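PDB 3RRK: V-type ATPase 116 kDa subunit from Meiothermus ruber, which is the N-terminal cytoplasmic part of subunit I, the homolog of subunit a, and probably serves rotary proton transport by the V-type ATPase. Local coordinates for residues R64-S75 / L94-A105. Numbering follows the deposited sequence. Where two conformers were deposited one is given.
Sequences RWEAVVSQAEQS and LEEAEAVLRPVA
A bend at chi3 (47°) turns the guanidinium of R64 toward E98, whose chain runs extended beyond CG, while L94, its CG anti to the backbone N, sends CD1 to W65. R64 grips E98 side-on in a hydrogen-bonded salt bridge: NE lies 2.7 Å from OE2 in a nearly straight bond (165°), NH2 2.8 Å from OE1, both oxygens being met on their syn sides, somewhat out of the carboxylate plane. NH2 also reaches OE2 of E95 at 2.9 Å, a second salt bridge, from above that carboxylate's plane. L94 CD2 lies over one face of the guanidinium, offset toward its rim, and L94 CD1 sits over the indole of W65, 3.5 Å from the five-membered ring's centroid, a CH-pi contact. Further along, L101 CD2 packs 3.8 Å from V68 CG1, and A105 CB lies 4.0 Å from Q71 CB. The axes of 64-75 and 94-105 come within 9.8 Å and cross at 39°, both running the same general way, and helix 224-281 touches W65 and L101 to form the helical region between the two alpha/beta lobes. Were R64 replaced by an alanine, the carboxylates of E95 and E98 would probably lose the cation they share. Beside an apolar seam, the guanidinium would probably favour the ionised form of both glutamates, offsetting the repulsion between their neighbouring carboxylates.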
loop_
_atom_site.group_PDB
_atom_site.type_symbol
_atom_site.label_atom_id
_atom_site.label_comp_id
_atom_site.label_asym_id
_atom_site.label_seq_id
_atom_site.Cartn_x
_atom_site.Cartn_y
_atom_site.Cartn_z
ATOM N N ARG A 64 -14.876 -11.980 9.586
ATOM C CA ARG A 64 -13.606 -12.218 10.295
ATOM C C ARG A 64 -12.563 -12.954 9.449
ATOM O O ARG A 64 -11.356 -12.676 9.565
ATOM C CB ARG A 64 -13.824 -12.906 11.662
ATOM C CG ARG A 64 -14.688 -12.055 12.612
ATOM C CD ARG A 64 -15.289 -12.855 13.766
ATOM N NE ARG A 64 -14.293 -13.714 14.400
ATOM C CZ ARG A 64 -14.588 -14.606 15.334
ATOM N NH1 ARG A 64 -15.845 -14.749 15.730
ATOM N NH2 ARG A 64 -13.631 -15.346 15.871
ATOM N N TRP A 65 -13.019 -13.872 8.591
ATOM C CA TRP A 65 -12.093 -14.575 7.697
ATOM C C TRP A 65 -11.535 -13.649 6.624
ATOM O O TRP A 65 -10.378 -13.771 6.226
ATOM C CB TRP A 65 -12.755 -15.796 7.060
ATOM C CG TRP A 65 -12.762 -17.010 7.907
ATOM C CD1 TRP A 65 -13.855 -17.625 8.445
ATOM C CD2 TRP A 65 -11.622 -17.766 8.338
ATOM N NE1 TRP A 65 -13.469 -18.726 9.176
ATOM C CE2 TRP A 65 -12.102 -18.840 9.121
ATOM C CE3 TRP A 65 -10.241 -17.644 8.130
ATOM C CZ2 TRP A 65 -11.255 -19.782 9.708
ATOM C CZ3 TRP A 65 -9.397 -18.587 8.700
ATOM C CH2 TRP A 65 -9.911 -19.645 9.482
ATOM N N GLU A 66 -12.371 -12.724 6.160
ATOM C CA GLU A 66 -11.929 -11.708 5.213
ATOM C C GLU A 66 -10.868 -10.801 5.835
ATOM O O GLU A 66 -9.912 -10.405 5.176
ATOM C CB GLU A 66 -13.110 -10.888 4.727
ATOM C CG GLU A 66 -14.087 -11.666 3.856
ATOM C CD GLU A 66 -15.279 -10.827 3.425
ATOM O OE1 GLU A 66 -15.762 -10.022 4.266
ATOM O OE2 GLU A 66 -15.719 -10.976 2.250
ATOM N N ALA A 67 -11.045 -10.495 7.116
ATOM C CA ALA A 67 -10.095 -9.678 7.871
ATOM C C ALA A 67 -8.779 -10.437 8.031
ATOM O O ALA A 67 -7.698 -9.858 7.893
ATOM C CB ALA A 67 -10.685 -9.288 9.245
ATOM N N VAL A 68 -8.866 -11.736 8.315
ATOM C CA VAL A 68 -7.675 -12.575 8.267
ATOM C C VAL A 68 -6.989 -12.511 6.894
ATOM O O VAL A 68 -5.786 -12.307 6.808
ATOM C CB VAL A 68 -7.965 -14.039 8.598
ATOM C CG1 VAL A 68 -6.683 -14.835 8.512
ATOM C CG2 VAL A 68 -8.588 -14.178 9.971
ATOM N N VAL A 69 -7.751 -12.652 5.817
ATOM C CA VAL A 69 -7.144 -12.570 4.490
ATOM C C VAL A 69 -6.412 -11.240 4.305
ATOM O O VAL A 69 -5.255 -11.189 3.898
ATOM C CB VAL A 69 -8.184 -12.740 3.359
ATOM C CG1 VAL A 69 -7.620 -12.225 2.041
ATOM C CG2 VAL A 69 -8.630 -14.192 3.238
ATOM N N SER A 70 -7.098 -10.155 4.602
ATOM C CA SER A 70 -6.532 -8.829 4.396
ATOM C C SER A 70 -5.310 -8.533 5.286
ATOM O O SER A 70 -4.341 -7.947 4.834
ATOM C CB SER A 70 -7.628 -7.786 4.578
ATOM O OG SER A 70 -7.101 -6.600 5.126
ATOM N N GLN A 71 -5.342 -8.960 6.543
ATOM C CA GLN A 71 -4.208 -8.728 7.442
ATOM C C GLN A 71 -2.973 -9.552 7.105
ATOM O O GLN A 71 -1.843 -9.096 7.290
ATOM C CB GLN A 71 -4.593 -9.009 8.892
ATOM C CG GLN A 71 -5.475 -7.980 9.540
ATOM C CD GLN A 71 -6.194 -8.538 10.766
ATOM O OE1 GLN A 71 -7.356 -8.213 11.005
ATOM N NE2 GLN A 71 -5.512 -9.385 11.539
ATOM N N ALA A 72 -3.182 -10.783 6.649
ATOM C CA ALA A 72 -2.060 -11.602 6.223
ATOM C C ALA A 72 -1.436 -11.021 4.945
ATOM O O ALA A 72 -0.216 -10.909 4.853
ATOM C CB ALA A 72 -2.485 -13.047 6.024
ATOM N N GLU A 73 -2.263 -10.642 3.970
ATOM C CA GLU A 73 -1.731 -9.994 2.769
ATOM C C GLU A 73 -0.899 -8.781 3.147
ATOM O O GLU A 73 0.256 -8.658 2.761
ATOM C CB GLU A 73 -2.839 -9.588 1.799
ATOM C CG GLU A 73 -3.304 -10.750 0.916
ATOM C CD GLU A 73 -4.495 -10.409 0.005
ATOM O OE1 GLU A 73 -5.075 -9.297 0.131
ATOM O OE2 GLU A 73 -4.852 -11.269 -0.836
ATOM N N GLN A 74 -1.487 -7.886 3.920
ATOM C CA GLN A 74 -0.778 -6.692 4.329
ATOM C C GLN A 74 0.563 -7.063 4.981
ATOM O O GLN A 74 1.586 -6.473 4.656
ATOM C CB GLN A 74 -1.669 -5.816 5.224
ATOM C CG GLN A 74 -0.951 -4.688 5.964
ATOM C CD GLN A 74 -0.561 -5.072 7.396
ATOM O OE1 GLN A 74 0.617 -5.054 7.757
ATOM N NE2 GLN A 74 -1.557 -5.420 8.213
ATOM N N SER A 75 0.566 -8.061 5.865
ATOM C CA SER A 75 1.804 -8.482 6.515
ATOM C C SER A 75 2.841 -9.060 5.550
ATOM O O SER A 75 4.022 -8.724 5.630
ATOM C CB SER A 75 1.533 -9.455 7.664
ATOM O OG SER A 75 0.600 -8.898 8.579
ATOM N N LEU A 94 -10.670 -20.417 13.795
ATOM C CA LEU A 94 -10.601 -19.021 13.399
ATOM C C LEU A 94 -10.052 -18.187 14.562
ATOM O O LEU A 94 -9.236 -17.291 14.379
ATOM C CB LEU A 94 -12.006 -18.563 13.004
ATOM C CG LEU A 94 -12.364 -17.107 12.765
ATOM C CD1 LEU A 94 -11.646 -16.546 11.549
ATOM C CD2 LEU A 94 -13.870 -16.985 12.631
ATOM N N GLU A 95 -10.495 -18.507 15.765
ATOM C CA GLU A 95 -9.972 -17.877 16.962
ATOM C C GLU A 95 -8.448 -18.030 17.111
ATOM O O GLU A 95 -7.727 -17.062 17.323
ATOM C CB GLU A 95 -10.710 -18.418 18.181
ATOM C CG GLU A 95 -12.180 -17.917 18.304
ATOM C CD GLU A 95 -13.188 -18.559 17.304
ATOM O OE1 GLU A 95 -12.951 -19.691 16.806
ATOM O OE2 GLU A 95 -14.241 -17.922 17.037
ATOM N N GLU A 96 -7.954 -19.245 16.964
ATOM C CA GLU A 96 -6.515 -19.475 16.936
ATOM C C GLU A 96 -5.831 -18.669 15.820
ATOM O O GLU A 96 -4.821 -18.013 16.058
ATOM C CB GLU A 96 -6.248 -20.963 16.782
ATOM C CG GLU A 96 -4.980 -21.470 17.371
ATOM C CD GLU A 96 -4.858 -22.993 17.251
ATOM O OE1 GLU A 96 -5.804 -23.668 16.756
ATOM O OE2 GLU A 96 -3.797 -23.511 17.654
ATOM N N ALA A 97 -6.381 -18.703 14.609
ATOM C CA ALA A 97 -5.813 -17.945 13.480
ATOM C C ALA A 97 -5.734 -16.458 13.788
ATOM O O ALA A 97 -4.713 -15.795 13.568
ATOM C CB ALA A 97 -6.628 -18.158 12.192
ATOM N N GLU A 98 -6.839 -15.933 14.278
ATOM C CA GLU A 98 -6.901 -14.541 14.602
ATOM C C GLU A 98 -5.896 -14.190 15.729
ATOM O O GLU A 98 -5.280 -13.114 15.722
ATOM C CB GLU A 98 -8.313 -14.207 15.047
ATOM C CG GLU A 98 -9.368 -14.108 13.971
ATOM C CD GLU A 98 -10.756 -14.008 14.622
ATOM O OE1 GLU A 98 -10.937 -14.575 15.730
ATOM O OE2 GLU A 98 -11.650 -13.354 14.056
ATOM N N ALA A 99 -5.738 -15.095 16.697
ATOM C CA ALA A 99 -4.892 -14.835 17.871
ATOM C C ALA A 99 -3.424 -14.848 17.487
ATOM O O ALA A 99 -2.613 -14.141 18.085
ATOM C CB ALA A 99 -5.166 -15.849 18.988
ATOM N N VAL A 100 -3.096 -15.662 16.489
ATOM C CA VAL A 100 -1.737 -15.785 15.974
ATOM C C VAL A 100 -1.340 -14.590 15.104
ATOM O O VAL A 100 -0.171 -14.233 15.029
ATOM C CB VAL A 100 -1.572 -17.117 15.169
ATOM C CG1 VAL A 100 -0.249 -17.167 14.386
ATOM C CG2 VAL A 100 -1.680 -18.293 16.111
ATOM N N LEU A 101 -2.324 -13.957 14.482
ATOM C CA LEU A 101 -2.068 -12.965 13.450
ATOM C C LEU A 101 -2.090 -11.509 13.925
ATOM O O LEU A 101 -1.382 -10.680 13.362
ATOM C CB LEU A 101 -3.066 -13.152 12.303
ATOM C CG LEU A 101 -3.053 -12.145 11.149
ATOM C CD1 LEU A 101 -1.735 -12.257 10.371
ATOM C CD2 LEU A 101 -4.265 -12.385 10.211
ATOM N N ARG A 102 -2.889 -11.196 14.939
ATOM C CA ARG A 102 -3.013 -9.807 15.383
ATOM C C ARG A 102 -1.678 -9.157 15.740
ATOM O O ARG A 102 -1.359 -8.080 15.245
ATOM C CB ARG A 102 -3.992 -9.677 16.549
ATOM C CG ARG A 102 -5.332 -9.120 16.145
ATOM C CD ARG A 102 -5.362 -7.609 16.221
ATOM N NE ARG A 102 -4.248 -6.966 15.526
ATOM C CZ ARG A 102 -4.306 -6.476 14.291
ATOM N NH1 ARG A 102 -3.235 -5.903 13.767
ATOM N NH2 ARG A 102 -5.422 -6.562 13.575
ATOM N N PRO A 103 -0.889 -9.811 16.597
ATOM C CA PRO A 103 0.380 -9.215 17.003
ATOM C C PRO A 103 1.300 -9.029 15.806
ATOM O O PRO A 103 1.972 -8.001 15.687
ATOM C CB PRO A 103 0.972 -10.272 17.941
ATOM C CG PRO A 103 -0.179 -11.117 18.354
ATOM C CD PRO A 103 -1.079 -11.147 17.180
ATOM N N VAL A 104 1.342 -10.040 14.945
ATOM C CA VAL A 104 2.167 -10.020 13.756
ATOM C C VAL A 104 1.737 -8.932 12.770
ATOM O O VAL A 104 2.564 -8.215 12.224
ATOM C CB VAL A 104 2.114 -11.390 13.044
ATOM C CG1 VAL A 104 2.795 -11.313 11.685
ATOM C CG2 VAL A 104 2.752 -12.454 13.922
ATOM N N ALA A 105 0.441 -8.821 12.533
ATOM C CA ALA A 105 -0.070 -7.799 11.635
ATOM C C ALA A 105 0.182 -6.368 12.160
ATOM O O ALA A 105 0.504 -5.457 11.393
ATOM C CB ALA A 105 -1.545 -8.029 11.371
HETATM O O HOH W 1 -10.467 -11.466 12.473
#